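Side-chain contacts in arginine kinase (Anthopleura japonica, PDB 4RF6), which catalyses the reversible transfer of a phosphoryl group from ATP to L-arginine, in a single chain that carries two tandem arginine kinase units: residues A[136-141]-A[157-162]; A[233-238]-A[258-263]; A[393-398]-A[408-413]. One frame throughout, in Å; residues are numbered along the deposited sequence.

Following the chain from its N terminus, the three contacts come in series: none lies within another and none crosses. Interaction 1 closes 15 intervening residues, bringing the loop after strand 127-136 against helix 149-163, to which part of that span already belongs. Interaction 2 then closes 19 residues, folding helix 246-264 back onto strand 235-242 of the antiparallel sheet that also holds strand 127-136. Their centres lie about 7 Å apart and they touch directly, with Val159 of interaction 1 packing on Leu235 of interaction 2. Interaction 3 closes a loop of nine residues between two helices of the second repeat; its centre is about 58 Å from that of interaction 1 and about 51 Å from that of interaction 2.

Interaction 1 (A[136-141]-A[157-162]); sequences RSLKGY and KKVVGV
Lys158 reaches out from its helix to the phenol of Tyr141, and its NZ donates a hydrogen bond of 2.5 Å to Tyr141 OH, a length short enough that its exact value is doubtful. The ammonium group lies at the edge of the ring, near its plane, and the two side chains come from opposite directions. The lysine is not extended: it bends at chi2 (144°), chi3 (94°) and chi4, which carries the amine round to the hydroxyl. Beside this polar pair, Leu138 CD1 meets Val159 CG2 at 3.9 Å, one methyl branch on another.

The first segment leaves strand 127-136 and makes a type II beta turn from Leu138 to Tyr141, while the second belongs to helix 149-163; the contact thus ties the loop after a sheet strand to the helix that follows it, within the catalytic part of the first arginine kinase unit. The turn also supplies a backbone acceptor: one water donates to Lys139 O at 3.1 Å and accepts from Lys158 NZ at 3.2 Å, a second, indirect grip on the amine.

In the next shell Glu154, one helical turn before Lys158, hydrogen-bonds to Tyr141 OH through OE2 and forms a weak, long ion pair with the lysine. His151 meets the tyrosine ring edge to face, and Ile155 lies against both Leu138 and Tyr141.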
# COMPACT_ATOMS: atom_id res chain seq x y z
N ARG A 136 15.86 -6.30 20.11
CA ARG A 136 16.42 -5.82 21.37
C ARG A 136 16.09 -6.80 22.48
O ARG A 136 15.11 -7.54 22.40
CB ARG A 136 15.86 -4.43 21.72
CG ARG A 136 16.24 -3.29 20.76
CD ARG A 136 17.71 -2.92 20.90
NE ARG A 136 18.06 -1.74 20.11
CZ ARG A 136 18.51 -1.79 18.86
NH1 ARG A 136 18.67 -2.96 18.25
NH2 ARG A 136 18.82 -0.67 18.21
N SER A 137 16.92 -6.83 23.52
CA SER A 137 16.64 -7.62 24.71
C SER A 137 16.81 -6.72 25.93
O SER A 137 17.68 -5.85 25.95
CB SER A 137 17.56 -8.84 24.78
OG SER A 137 17.41 -9.67 23.65
N LEU A 138 15.97 -6.93 26.95
CA LEU A 138 16.00 -6.09 28.15
C LEU A 138 17.15 -6.46 29.09
O LEU A 138 17.44 -7.64 29.28
CB LEU A 138 14.68 -6.18 28.92
CG LEU A 138 13.39 -5.72 28.25
CD1 LEU A 138 12.25 -5.74 29.25
CD2 LEU A 138 13.55 -4.33 27.65
N LYS A 139 17.78 -5.44 29.67
CA LYS A 139 18.79 -5.63 30.71
C LYS A 139 18.24 -6.48 31.85
O LYS A 139 17.07 -6.35 32.22
CB LYS A 139 19.22 -4.28 31.29
CG LYS A 139 20.17 -3.51 30.41
CD LYS A 139 20.38 -2.08 30.91
CE LYS A 139 21.44 -1.35 30.07
NZ LYS A 139 21.22 0.12 30.02
N GLY A 140 19.09 -7.34 32.41
CA GLY A 140 18.75 -8.07 33.62
C GLY A 140 18.17 -9.46 33.45
O GLY A 140 17.77 -10.09 34.43
N TYR A 141 18.13 -9.96 32.21
CA TYR A 141 17.57 -11.28 31.95
C TYR A 141 18.43 -12.10 30.99
O TYR A 141 19.33 -11.56 30.34
CB TYR A 141 16.15 -11.15 31.38
CG TYR A 141 15.24 -10.24 32.17
CD1 TYR A 141 14.65 -10.68 33.35
CD2 TYR A 141 14.96 -8.94 31.74
CE1 TYR A 141 13.82 -9.86 34.08
CE2 TYR A 141 14.13 -8.11 32.46
CZ TYR A 141 13.56 -8.58 33.63
OH TYR A 141 12.74 -7.78 34.37
N LYS A 157 5.34 -7.78 31.06
CA LYS A 157 4.69 -6.80 31.91
C LYS A 157 5.37 -5.43 31.85
O LYS A 157 4.69 -4.40 31.75
CB LYS A 157 4.65 -7.30 33.35
CG LYS A 157 4.56 -6.18 34.38
CD LYS A 157 4.18 -6.71 35.75
CE LYS A 157 4.10 -5.58 36.78
NZ LYS A 157 3.43 -6.04 38.04
N LYS A 158 6.69 -5.42 31.92
CA LYS A 158 7.45 -4.17 31.86
C LYS A 158 7.29 -3.51 30.50
O LYS A 158 7.10 -2.30 30.41
CB LYS A 158 8.93 -4.42 32.15
CG LYS A 158 9.26 -4.40 33.64
CD LYS A 158 10.34 -5.41 33.99
CE LYS A 158 11.72 -4.80 34.00
NZ LYS A 158 12.54 -5.38 35.12
N VAL A 159 7.38 -4.31 29.44
CA VAL A 159 7.29 -3.79 28.08
C VAL A 159 5.92 -3.19 27.82
O VAL A 159 5.81 -2.05 27.34
CB VAL A 159 7.61 -4.88 27.03
CG1 VAL A 159 7.22 -4.41 25.64
CG2 VAL A 159 9.09 -5.22 27.07
N VAL A 160 4.87 -3.94 28.14
CA VAL A 160 3.49 -3.48 27.94
C VAL A 160 3.23 -2.15 28.66
O VAL A 160 2.57 -1.26 28.11
CB VAL A 160 2.47 -4.55 28.37
CG1 VAL A 160 1.06 -3.99 28.39
CG2 VAL A 160 2.54 -5.76 27.44
N GLY A 161 3.76 -2.02 29.87
CA GLY A 161 3.66 -0.78 30.62
C GLY A 161 4.21 0.43 29.88
O GLY A 161 3.64 1.52 29.96
N VAL A 162 5.31 0.23 29.17
CA VAL A 162 5.89 1.31 28.36
C VAL A 162 5.06 1.51 27.10
O VAL A 162 4.71 2.64 26.75
CB VAL A 162 7.35 1.02 27.97
CG1 VAL A 162 7.84 2.05 26.96
CG2 VAL A 162 8.25 1.03 29.19
O HOH W 1 15.65 -6.03 34.95

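Interaction 2 (A[233-238]-A[258-263]); sequences DHLRII and NEIDKK
Apolar contacts alone join strand residues Leu235 and Ile237 to helix residue Ile260, which divides its two branches between them. Its CG2 meets Leu235 CD1 at 4.1 Å, and its CD1 meets Ile237 CD1 at 4.3 Å. The fork follows from the first torsion of Ile260 (chi1 -66°): CG2 stands anti to the backbone N, whereas CG1, leading to CD1, stands anti to the carbonyl carbon. Leu235 and Ile260 run alongside each other with opposite headings and meet through single methyls. These separations and a small buried surface, 94 Å² with both sides summed, indicate a light contact, although all three residues are buried.

Other hydrophobic neighbours extend the layer. Val159 and Leu229 lie against Leu235, Phe225 against Ile237, and Val162 and Phe266 against Ile260. Here helices 149-163 and 246-264 pack on one face of the large antiparallel sheet that forms the core of the phosphagen kinase catalytic domain. Between the two apolar strand residues, Arg236 points to the other face, where it is predicted to bind ATP and forms a salt bridge with Glu231.

Backbone hydrogen bonds seat the strand in the sheet: Leu235 pairs with Arg136 and Ile237 with Val134 on one neighbour, Arg236 with Trp228 on the other.

The charged pair stays on the helix. Lys263 NZ forms a salt bridge with Glu259 OE2 at 2.9 Å, one turn back on the helix, meeting the oxygen almost head-on.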
# COMPACT_ATOMS: atom_id res chain seq x y z
N ASP A 233 13.53 -12.83 20.13
CA ASP A 233 14.19 -12.00 21.13
C ASP A 233 13.10 -11.39 22.00
O ASP A 233 11.92 -11.52 21.68
CB ASP A 233 15.02 -10.90 20.45
CG ASP A 233 16.27 -11.43 19.76
OD1 ASP A 233 17.27 -11.65 20.46
OD2 ASP A 233 16.24 -11.61 18.53
N HIS A 234 13.48 -10.72 23.09
CA HIS A 234 12.48 -10.09 23.95
C HIS A 234 11.61 -9.13 23.13
O HIS A 234 10.40 -9.06 23.30
CB HIS A 234 13.15 -9.31 25.09
CG HIS A 234 14.02 -10.14 25.97
ND1 HIS A 234 14.83 -9.60 26.95
CD2 HIS A 234 14.22 -11.48 26.02
CE1 HIS A 234 15.48 -10.57 27.56
NE2 HIS A 234 15.13 -11.72 27.01
N LEU A 235 12.26 -8.41 22.22
CA LEU A 235 11.56 -7.44 21.40
C LEU A 235 11.98 -7.54 19.94
O LEU A 235 13.17 -7.60 19.62
CB LEU A 235 11.85 -6.02 21.90
CG LEU A 235 11.44 -5.74 23.35
CD1 LEU A 235 12.18 -4.52 23.89
CD2 LEU A 235 9.95 -5.52 23.42
N ARG A 236 10.98 -7.57 19.07
CA ARG A 236 11.18 -7.32 17.65
C ARG A 236 10.32 -6.11 17.31
O ARG A 236 9.09 -6.19 17.33
CB ARG A 236 10.79 -8.52 16.79
CG ARG A 236 11.18 -8.32 15.33
CD ARG A 236 10.54 -9.35 14.41
NE ARG A 236 11.13 -10.67 14.57
CZ ARG A 236 11.00 -11.65 13.68
NH1 ARG A 236 10.30 -11.44 12.57
NH2 ARG A 236 11.56 -12.84 13.89
N ILE A 237 10.97 -5.00 17.02
CA ILE A 237 10.29 -3.72 16.85
C ILE A 237 10.37 -3.26 15.41
O ILE A 237 11.47 -3.08 14.87
CB ILE A 237 10.92 -2.66 17.76
CG1 ILE A 237 10.99 -3.18 19.20
CG2 ILE A 237 10.15 -1.36 17.69
CD1 ILE A 237 12.02 -2.47 20.08
N ILE A 238 9.21 -3.05 14.78
CA ILE A 238 9.15 -2.74 13.36
C ILE A 238 8.39 -1.45 13.10
O ILE A 238 7.28 -1.26 13.61
CB ILE A 238 8.47 -3.87 12.56
CG1 ILE A 238 9.10 -5.22 12.90
CG2 ILE A 238 8.53 -3.60 11.06
CD1 ILE A 238 8.09 -6.33 13.14
N ASN A 258 13.86 4.37 21.95
CA ASN A 258 14.53 5.19 22.97
C ASN A 258 13.72 5.30 24.26
O ASN A 258 14.29 5.30 25.36
CB ASN A 258 14.88 6.57 22.40
CG ASN A 258 16.03 6.53 21.41
OD1 ASN A 258 16.92 5.69 21.51
ND2 ASN A 258 16.01 7.44 20.44
N GLU A 259 12.40 5.36 24.14
CA GLU A 259 11.52 5.39 25.31
C GLU A 259 11.61 4.09 26.11
O GLU A 259 11.73 4.11 27.34
CB GLU A 259 10.07 5.67 24.91
CG GLU A 259 9.08 5.60 26.06
CD GLU A 259 9.39 6.58 27.19
OE1 GLU A 259 10.07 7.60 26.93
OE2 GLU A 259 8.96 6.33 28.33
N ILE A 260 11.56 2.97 25.41
CA ILE A 260 11.75 1.67 26.04
C ILE A 260 13.14 1.61 26.68
O ILE A 260 13.29 1.18 27.82
CB ILE A 260 11.59 0.52 25.02
CG1 ILE A 260 10.15 0.44 24.52
CG2 ILE A 260 12.00 -0.81 25.64
CD1 ILE A 260 9.94 -0.54 23.35
N ASP A 261 14.16 2.05 25.93
CA ASP A 261 15.53 2.07 26.42
C ASP A 261 15.63 2.88 27.72
O ASP A 261 16.17 2.41 28.72
CB ASP A 261 16.47 2.67 25.36
CG ASP A 261 17.94 2.39 25.64
OD1 ASP A 261 18.27 1.97 26.78
OD2 ASP A 261 18.77 2.60 24.73
N LYS A 262 15.09 4.10 27.68
CA LYS A 262 15.07 4.99 28.84
C LYS A 262 14.47 4.31 30.08
O LYS A 262 15.08 4.30 31.15
CB LYS A 262 14.27 6.25 28.51
CG LYS A 262 14.02 7.17 29.69
CD LYS A 262 12.96 8.21 29.35
CE LYS A 262 13.24 9.53 30.06
NZ LYS A 262 12.26 10.58 29.67
N LYS A 263 13.28 3.74 29.93
CA LYS A 263 12.55 3.18 31.05
C LYS A 263 13.06 1.81 31.49
O LYS A 263 12.93 1.43 32.65
CB LYS A 263 11.05 3.09 30.72
CG LYS A 263 10.37 4.45 30.55
CD LYS A 263 10.34 5.23 31.86
CE LYS A 263 9.64 6.57 31.71
NZ LYS A 263 8.28 6.42 31.13

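Interaction 3 (A[393-398]-A[408-413]); sequences ELFDSL and SLYDCI
Phe395 bridges to Leu409 and Tyr410 through CD1 and CE1, on one side of its ring. Its CB starts out neither toward nor away from the second helix, but chi1 of 178° places CG anti to the backbone N and swings the ring across the gap. Phe395 CG itself is still 4.7 Å from Leu409 CD2. The next atom, CD1, makes the close contact, 3.8 Å from that same methyl, which approaches the ring obliquely. CE1 lies 4.1 Å from Tyr410 CD2, and this tyrosine carbon sits at the edge of the phenylalanine ring, near its plane. At the tip, Phe395 CZ is 4.3 Å from Tyr410 CD2.

Leu409 CD2 is shared: it also rests 4.0 Å from Leu398 CB, so the methyl wedges between the two residues of helix 392-398. Within the second helix, Ile413 CD1 stands over the centre of the Tyr410 ring, on one face.

The start of the second helix is fixed by a capping box. Asp411 N donates to Ser408 OG at 3.0 Å, and Ser408 N returns a bond to Asp411 OD2 at 2.9 Å, reaching it from above the carboxylate plane. Salt bridges from Asp411 to Arg370 and to Arg125 of the first repeat probably favour its charged form and link the cap to the neighbouring unit.

The short helical segments run at 129° to each other with their axes 11.4 Å apart at closest approach, an aromatic and aliphatic helix-helix packing within the small, helical N-terminal domain of a phosphagen kinase, here that of the second repeat.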
# COMPACT_ATOMS: atom_id res chain seq x y z
N GLU A 393 6.00 18.47 -33.39
CA GLU A 393 6.24 19.87 -33.05
C GLU A 393 5.57 20.22 -31.73
O GLU A 393 6.17 20.87 -30.87
CB GLU A 393 5.70 20.80 -34.14
CG GLU A 393 6.13 20.45 -35.55
CD GLU A 393 5.28 19.35 -36.17
OE1 GLU A 393 5.83 18.51 -36.90
OE2 GLU A 393 4.06 19.33 -35.91
N LEU A 394 4.32 19.78 -31.58
CA LEU A 394 3.58 19.98 -30.34
C LEU A 394 4.31 19.28 -29.20
O LEU A 394 4.46 19.84 -28.11
CB LEU A 394 2.15 19.44 -30.50
CG LEU A 394 1.07 19.78 -29.47
CD1 LEU A 394 -0.29 19.75 -30.14
CD2 LEU A 394 1.08 18.81 -28.32
N PHE A 395 4.75 18.05 -29.46
CA PHE A 395 5.52 17.29 -28.48
C PHE A 395 6.77 18.06 -28.05
O PHE A 395 7.06 18.17 -26.86
CB PHE A 395 5.92 15.93 -29.06
CG PHE A 395 6.75 15.10 -28.12
CD1 PHE A 395 6.18 14.48 -27.02
CD2 PHE A 395 8.11 14.92 -28.35
CE1 PHE A 395 6.94 13.71 -26.15
CE2 PHE A 395 8.88 14.15 -27.49
CZ PHE A 395 8.30 13.54 -26.39
N ASP A 396 7.49 18.60 -29.03
CA ASP A 396 8.71 19.34 -28.75
C ASP A 396 8.46 20.61 -27.94
O ASP A 396 9.24 20.95 -27.04
CB ASP A 396 9.47 19.67 -30.04
CG ASP A 396 10.21 18.47 -30.61
OD1 ASP A 396 10.46 18.46 -31.83
OD2 ASP A 396 10.52 17.54 -29.83
N SER A 397 7.37 21.31 -28.24
CA SER A 397 7.06 22.56 -27.55
C SER A 397 6.63 22.35 -26.10
O SER A 397 6.69 23.28 -25.29
CB SER A 397 5.99 23.36 -28.32
OG SER A 397 4.83 22.59 -28.57
N LEU A 398 6.22 21.12 -25.76
CA LEU A 398 5.66 20.84 -24.43
C LEU A 398 6.47 19.85 -23.57
O LEU A 398 6.33 19.85 -22.35
CB LEU A 398 4.22 20.34 -24.56
CG LEU A 398 3.20 21.31 -25.19
CD1 LEU A 398 1.84 20.65 -25.34
CD2 LEU A 398 3.08 22.58 -24.37
N SER A 408 4.52 15.89 -16.05
CA SER A 408 5.01 16.19 -17.40
C SER A 408 3.97 15.82 -18.45
O SER A 408 2.97 15.16 -18.16
CB SER A 408 6.31 15.45 -17.69
OG SER A 408 6.07 14.07 -17.87
N LEU A 409 4.21 16.24 -19.69
CA LEU A 409 3.38 15.82 -20.81
C LEU A 409 3.41 14.31 -20.94
O LEU A 409 2.38 13.67 -21.18
CB LEU A 409 3.87 16.44 -22.12
CG LEU A 409 3.10 16.00 -23.36
CD1 LEU A 409 1.71 16.61 -23.35
CD2 LEU A 409 3.83 16.37 -24.64
N TYR A 410 4.59 13.72 -20.78
CA TYR A 410 4.73 12.29 -20.95
C TYR A 410 3.97 11.53 -19.87
O TYR A 410 3.42 10.46 -20.14
CB TYR A 410 6.20 11.85 -20.99
CG TYR A 410 6.46 10.77 -22.02
CD1 TYR A 410 5.84 9.52 -21.91
CD2 TYR A 410 7.31 10.99 -23.09
CE1 TYR A 410 6.05 8.53 -22.85
CE2 TYR A 410 7.54 10.00 -24.04
CZ TYR A 410 6.91 8.78 -23.91
OH TYR A 410 7.13 7.79 -24.85
N ASP A 411 3.94 12.08 -18.66
CA ASP A 411 3.08 11.53 -17.61
C ASP A 411 1.64 11.43 -18.13
O ASP A 411 0.98 10.40 -17.97
CB ASP A 411 3.10 12.41 -16.35
CG ASP A 411 4.40 12.30 -15.58
OD1 ASP A 411 5.05 11.24 -15.68
OD2 ASP A 411 4.75 13.27 -14.87
N CYS A 412 1.17 12.51 -18.76
CA CYS A 412 -0.22 12.58 -19.21
C CYS A 412 -0.54 11.61 -20.34
O CYS A 412 -1.64 11.07 -20.40
CB CYS A 412 -0.55 14.01 -19.66
SG CYS A 412 -0.61 15.19 -18.30
N ILE A 413 0.43 11.39 -21.23
CA ILE A 413 0.17 10.58 -22.42
C ILE A 413 0.59 9.13 -22.24
O ILE A 413 0.33 8.29 -23.10
CB ILE A 413 0.88 11.17 -23.65
CG1 ILE A 413 2.39 10.90 -23.58
CG2 ILE A 413 0.59 12.68 -23.76
CD1 ILE A 413 3.13 11.28 -24.84